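Local coordinates for uncharacterized protein (Bacteroides caccae, PDB 4R4K) that is of unknown function but adopts a cystatin-like fold of the NTF2 clan, with polyethylene glycol bound in the crystal, at residues 56-61 and 116-121; 70-73 and 77-80. All blocks are in the same frame, centred on the assembly; numbering follows the deposited sequence. Where two conformers were deposited one is given.

Contact 1 (56-61 and 116-121)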
loop_
_atom_site.group_PDB
_atom_site.type_symbol
_atom_site.label_atom_id
_atom_site.label_comp_id
_atom_site.label_asym_id
_atom_site.label_seq_id
_atom_site.Cartn_x
_atom_site.Cartn_y
_atom_site.Cartn_z
ATOM N N GLU A 56 8.612 -4.727 8.788
ATOM C CA GLU A 56 8.603 -3.716 9.844
ATOM C C GLU A 56 8.221 -2.316 9.307
ATOM O O GLU A 56 7.827 -1.459 10.073
ATOM C CB GLU A 56 9.924 -3.707 10.640
ATOM C CG GLU A 56 10.980 -2.757 10.124
ATOM C CD GLU A 56 11.691 -3.265 8.887
ATOM O OE1 GLU A 56 11.264 -4.297 8.328
ATOM O OE2 GLU A 56 12.682 -2.614 8.470
ATOM N N LYS A 57 8.368 -2.080 8.010
ATOM C CA LYS A 57 8.031 -0.799 7.397
ATOM C C LYS A 57 6.598 -0.708 6.879
ATOM O O LYS A 57 6.140 0.368 6.529
ATOM C CB LYS A 57 9.000 -0.507 6.243
ATOM C CG LYS A 57 10.456 -0.387 6.692
ATOM C CD LYS A 57 11.362 0.071 5.561
ATOM C CE LYS A 57 12.824 0.071 5.975
ATOM N NZ LYS A 57 13.396 -1.304 6.032
ATOM N N TRP A 58 5.899 -1.836 6.813
ATOM C CA TRP A 58 4.572 -1.889 6.199
ATOM C C TRP A 58 3.486 -1.120 6.955
ATOM O O TRP A 58 3.213 -1.432 8.099
ATOM C CB TRP A 58 4.105 -3.346 6.069
ATOM C CG TRP A 58 2.747 -3.484 5.465
ATOM C CD1 TRP A 58 1.581 -3.825 6.107
ATOM C CD2 TRP A 58 2.408 -3.247 4.094
ATOM N NE1 TRP A 58 0.529 -3.811 5.211
ATOM C CE2 TRP A 58 1.008 -3.454 3.971
ATOM C CE3 TRP A 58 3.145 -2.851 2.968
ATOM C CZ2 TRP A 58 0.345 -3.304 2.763
ATOM C CZ3 TRP A 58 2.478 -2.713 1.768
ATOM C CH2 TRP A 58 1.097 -2.942 1.677
ATOM N N PRO A 59 2.851 -0.132 6.297
ATOM C CA PRO A 59 1.639 0.467 6.876
ATOM C C PRO A 59 0.401 -0.370 6.576
ATOM O O PRO A 59 0.047 -0.541 5.410
ATOM C CB PRO A 59 1.533 1.835 6.164
ATOM C CG PRO A 59 2.798 1.967 5.351
ATOM C CD PRO A 59 3.243 0.571 5.077
ATOM N N LEU A 60 -0.293 -0.809 7.620
ATOM C CA LEU A 60 -1.497 -1.585 7.458
ATOM C C LEU A 60 -2.590 -0.784 6.751
ATOM O O LEU A 60 -2.840 0.375 7.102
ATOM C CB LEU A 60 -1.963 -2.111 8.819
ATOM C CG LEU A 60 -1.033 -3.156 9.463
ATOM C CD1 LEU A 60 -1.300 -3.275 10.954
ATOM C CD2 LEU A 60 -1.174 -4.519 8.807
ATOM N N LEU A 61 -3.227 -1.439 5.780
ATOM C CA LEU A 61 -4.255 -0.837 4.926
ATOM C C LEU A 61 -5.653 -1.235 5.380
ATOM O O LEU A 61 -5.925 -2.411 5.597
ATOM C CB LEU A 61 -4.070 -1.301 3.493
ATOM C CG LEU A 61 -2.770 -0.812 2.870
ATOM C CD1 LEU A 61 -2.601 -1.462 1.516
ATOM C CD2 LEU A 61 -2.708 0.708 2.769
ATOM N N TRP A 116 -4.448 -14.668 -2.960
ATOM C CA TRP A 116 -4.031 -13.312 -3.295
ATOM C C TRP A 116 -2.975 -12.800 -2.326
ATOM O O TRP A 116 -3.055 -13.043 -1.116
ATOM C CB TRP A 116 -5.225 -12.376 -3.283
ATOM C CG TRP A 116 -6.148 -12.582 -4.435
ATOM C CD1 TRP A 116 -7.289 -13.320 -4.439
ATOM C CD2 TRP A 116 -6.049 -11.986 -5.729
ATOM N NE1 TRP A 116 -7.889 -13.243 -5.663
ATOM C CE2 TRP A 116 -7.159 -12.421 -6.475
ATOM C CE3 TRP A 116 -5.127 -11.136 -6.337
ATOM C CZ2 TRP A 116 -7.367 -12.049 -7.806
ATOM C CZ3 TRP A 116 -5.343 -10.746 -7.647
ATOM C CH2 TRP A 116 -6.456 -11.201 -8.371
ATOM N N TYR A 117 -2.003 -12.096 -2.883
ATOM C CA TYR A 117 -0.966 -11.431 -2.125
ATOM C C TYR A 117 -0.708 -10.039 -2.670
ATOM O O TYR A 117 -0.861 -9.781 -3.873
ATOM C CB TYR A 117 0.354 -12.177 -2.232
ATOM C CG TYR A 117 0.341 -13.529 -1.655
ATOM C CD1 TYR A 117 -0.075 -14.591 -2.422
ATOM C CD2 TYR A 117 0.764 -13.779 -0.352
ATOM C CE1 TYR A 117 -0.089 -15.846 -1.890
ATOM C CE2 TYR A 117 0.738 -15.041 0.194
ATOM C CZ TYR A 117 0.320 -16.071 -0.606
ATOM O OH TYR A 117 0.267 -17.327 -0.095
ATOM N N VAL A 118 -0.267 -9.175 -1.768
ATOM C CA VAL A 118 0.363 -7.925 -2.174
ATOM C C VAL A 118 1.808 -8.240 -2.523
ATOM O O VAL A 118 2.505 -8.862 -1.727
ATOM C CB VAL A 118 0.303 -6.879 -1.061
ATOM C CG1 VAL A 118 1.183 -5.678 -1.418
ATOM C CG2 VAL A 118 -1.135 -6.454 -0.860
ATOM N N VAL A 119 2.218 -7.860 -3.729
ATOM C CA VAL A 119 3.598 -8.063 -4.173
ATOM C C VAL A 119 4.407 -6.787 -4.326
ATOM O O VAL A 119 5.638 -6.843 -4.396
ATOM C CB VAL A 119 3.671 -8.875 -5.476
ATOM C CG1 VAL A 119 3.066 -10.263 -5.271
ATOM C CG2 VAL A 119 3.012 -8.143 -6.633
ATOM N N ASP A 120 3.745 -5.627 -4.376
ATOM C CA ASP A 120 4.463 -4.376 -4.429
ATOM C C ASP A 120 3.587 -3.262 -3.911
ATOM O O ASP A 120 2.345 -3.364 -3.924
ATOM C CB ASP A 120 4.947 -4.066 -5.841
ATOM C CG ASP A 120 6.198 -3.181 -5.859
ATOM O OD1 ASP A 120 6.758 -2.832 -4.788
ATOM O OD2 ASP A 120 6.622 -2.817 -6.977
ATOM N N CYS A 121 4.234 -2.215 -3.447
ATOM C CA CYS A 121 3.523 -1.066 -2.946
ATOM C C CYS A 121 4.426 0.163 -3.008
ATOM O O CYS A 121 5.624 0.082 -2.725
ATOM C CB CYS A 121 3.066 -1.307 -1.521
ATOM S SG CYS A 121 2.275 0.109 -0.708
#

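Contact 2 (70-73 and 77-80). With PEU (2,5,8,11,14,17,20,23,26,29,32,35,38,41,44,47,50,53,56,59,62,65,68,71,74,77,80-heptacosaoxadooctacontan-82-ol), chain I.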
loop_
_atom_site.group_PDB
_atom_site.type_symbol
_atom_site.label_atom_id
_atom_site.label_comp_id
_atom_site.label_asym_id
_atom_site.label_seq_id
_atom_site.Cartn_x
_atom_site.Cartn_y
_atom_site.Cartn_z
ATOM N N ARG A 70 -14.212 8.988 -5.426
ATOM C CA ARG A 70 -13.774 10.290 -5.820
ATOM C C ARG A 70 -14.262 11.257 -4.751
ATOM O O ARG A 70 -15.477 11.341 -4.496
ATOM C CB ARG A 70 -14.351 10.616 -7.195
ATOM C CG ARG A 70 -13.956 11.964 -7.739
ATOM C CD ARG A 70 -14.595 12.139 -9.110
ATOM N NE ARG A 70 -14.836 13.544 -9.400
ATOM C CZ ARG A 70 -13.991 14.295 -10.085
ATOM N NH1 ARG A 70 -12.864 13.771 -10.563
ATOM N NH2 ARG A 70 -14.259 15.571 -10.306
ATOM N N ILE A 71 -13.313 11.964 -4.127
ATOM C CA ILE A 71 -13.602 12.854 -3.030
ATOM C C ILE A 71 -13.364 14.274 -3.507
ATOM O O ILE A 71 -12.234 14.627 -3.842
ATOM C CB ILE A 71 -12.719 12.558 -1.795
ATOM C CG1 ILE A 71 -12.853 11.104 -1.344
ATOM C CG2 ILE A 71 -13.095 13.471 -0.641
ATOM C CD1 ILE A 71 -11.781 10.666 -0.366
ATOM N N GLU A 72 -14.432 15.074 -3.530
ATOM C CA GLU A 72 -14.358 16.481 -3.902
ATOM C C GLU A 72 -14.373 17.289 -2.626
ATOM O O GLU A 72 -15.384 17.309 -1.930
ATOM C CB GLU A 72 -15.579 16.868 -4.788
ATOM C CG GLU A 72 -15.466 16.391 -6.225
ATOM C CD GLU A 72 -16.750 16.564 -7.027
ATOM O OE1 GLU A 72 -17.857 16.341 -6.460
ATOM O OE2 GLU A 72 -16.644 16.895 -8.235
ATOM N N GLN A 73 -13.245 17.903 -2.291
ATOM C CA GLN A 73 -13.102 18.641 -1.030
ATOM C C GLN A 73 -13.482 20.088 -1.212
ATOM O O GLN A 73 -13.125 20.730 -2.215
ATOM C CB GLN A 73 -11.673 18.496 -0.492
ATOM C CG GLN A 73 -11.269 17.066 -0.215
ATOM C CD GLN A 73 -9.807 16.912 0.219
ATOM O OE1 GLN A 73 -8.962 17.646 -0.222
ATOM N NE2 GLN A 73 -9.516 15.900 1.017
ATOM N N GLY A 77 -9.256 20.322 -3.394
ATOM C CA GLY A 77 -8.674 19.099 -3.929
ATOM C C GLY A 77 -9.714 18.088 -4.367
ATOM O O GLY A 77 -10.815 18.076 -3.846
ATOM N N ILE A 78 -9.358 17.268 -5.351
ATOM C CA ILE A 78 -10.133 16.082 -5.701
ATOM C C ILE A 78 -9.225 14.884 -5.541
ATOM O O ILE A 78 -8.205 14.769 -6.231
ATOM C CB ILE A 78 -10.668 16.153 -7.144
ATOM C CG1 ILE A 78 -11.549 17.394 -7.313
ATOM C CG2 ILE A 78 -11.426 14.888 -7.493
ATOM C CD1 ILE A 78 -12.075 17.613 -8.710
ATOM N N TYR A 79 -9.577 14.011 -4.614
ATOM C CA TYR A 79 -8.777 12.823 -4.309
ATOM C C TYR A 79 -9.475 11.609 -4.964
ATOM O O TYR A 79 -10.695 11.430 -4.847
ATOM C CB TYR A 79 -8.662 12.660 -2.813
ATOM C CG TYR A 79 -7.591 11.667 -2.390
ATOM C CD1 TYR A 79 -6.258 12.064 -2.284
ATOM C CD2 TYR A 79 -7.891 10.334 -2.125
ATOM C CE1 TYR A 79 -5.249 11.168 -1.936
ATOM C CE2 TYR A 79 -6.888 9.441 -1.751
ATOM C CZ TYR A 79 -5.576 9.866 -1.654
ATOM O OH TYR A 79 -4.573 8.996 -1.275
ATOM N N VAL A 80 -8.732 10.817 -5.726
ATOM C CA VAL A 80 -9.316 9.737 -6.495
ATOM C C VAL A 80 -8.575 8.451 -6.157
ATOM O O VAL A 80 -7.349 8.445 -6.143
ATOM C CB VAL A 80 -9.187 10.010 -8.024
ATOM C CG1 VAL A 80 -9.696 8.839 -8.853
ATOM C CG2 VAL A 80 -9.922 11.292 -8.408
HETATM O OCY PEU I . -5.310 11.885 2.159
HETATM C CCZ PEU I . -6.266 12.869 1.753
HETATM C CDA PEU I . -7.649 12.252 1.544
HETATM O ODB PEU I . -7.727 11.010 2.241
HETATM C CDC PEU I . -8.911 10.255 1.986
HETATM C CDD PEU I . -8.517 8.797 1.753
HETATM O ODE PEU I . -9.146 7.948 2.716
HETATM O O HOH W 1 -12.992 19.937 -4.961
#

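Contact 1 (56-61 and 116-121)
Trp58 NE1 and Leu61 N both hydrogen-bond to OE1 of Gln26, on helix 23-28. The bond to NE1 helps to hold the rotation of the indole, whose six-membered ring reaches residues 118-121 of strand 116-123. The reach follows from the first torsion: CG is anti to the backbone N (chi1 179°). Cys121 meets the ring at its edge, near the plane, with CB 3.6 Å from Trp58 CZ3. Its sulfur makes an oblique sulfur-aromatic contact, SG lying 4.8 Å from the centroid of the six-membered ring of Trp58 and 63° off the ring normal. Val118 adds a looser contact, its CG1 4.1 Å from Trp58 CH2. No hydrogen bond crosses between the two segments. In this cystatin-like fold, strand 116-123 is an outermost strand of the five-stranded antiparallel sheet, and the 56-61 loop lies between that sheet and the helices. Asn146 of helix 135-152 bonds the loop backbone at Trp58 O and Leu60 N. Pro59 CD sits over one face of the indole, 3.7 Å above the Trp58 ring plane and offset toward the rim. Between Val118 and Cys121 the strand has a classic beta bulge, where Val119 and Asp120 both face Glu107. Beside it, Asp120 OD1 accepts a weak bond from Cys121 N.

Contact 2 (70-73 and 77-80)
Ile71 and Tyr79 exchange two backbone hydrogen bonds. Ile71 N gives a nearly straight one to Tyr79 O (2.8 Å, 170°), and Tyr79 N returns one of the same length to Ile71 O. A third bond runs from Gln73 N to Gly77 O at 2.9 Å. A water closes the loop end by donating to both Gln73 O and Gly77 O. The segments form a beta hairpin, with Ile71 and Tyr79 as its antiparallel hydrogen-bonded pair. Arg70 with Val80 and Glu72 with Ile78 are the flanking non-hydrogen-bonded pairs. On the face that holds these four, the Arg70 chain, extended from CG to NE, crosses Ile78 diagonally. In the conformer described, Ile78 CG2 lies over one face of the guanidinium, 3.6 Å above the Arg70 plane. Arg70 NH1 is salt-bridged to Glu98, while the bridge from Arg70 NH2 to Glu72 OE2 is weak at 3.4 Å. On the other face, Ile71 CB and Tyr79 CB are 4.2 Å apart. The Tyr79 ring extends beyond Ile71, its CG anti to the backbone N (chi1 -166°), and packs its face against the bound polyethylene glycol. PEU CDA is centred over the Tyr79 ring, 3.9 Å above it, in a CH-pi-like contact. Ile71 CD1 touches the same chain, 3.7 Å from PEU CDC. Tyr79 OH hydrogen-bonds to Asp103 OD1, and Tyr97 meets the ring edge-to-face. Replacing Tyr79 with alanine is likely to strip the glycol of its aromatic platform and leave Asp103 without the hydroxyl that bonds it.

How the contacts relate
Both contacts use one antiparallel sheet. Contact 1 uses edge strand 116-123; contact 2 pairs the other edge strand, 69-72, with its neighbour 78-87. Their centres are about 24 Å apart and their nearest atoms about 9 Å. Contact 2 is nested in the chain loop closed by contact 1. Buried contact 1 is centred about 5 Å from the chain centre; contact 2, at the surface, about 19 Å. Leu60 and Leu61 line one glycol pocket, Ile71 and Tyr79 another. Asp103, partner of the Tyr79 hydroxyl, belongs to the Leu60 pocket. The side chain of Cys121 is about 7 Å from a bound PEU. The side chain of Tyr79 is about 5 Å from another bound PEU, besides that over its ring.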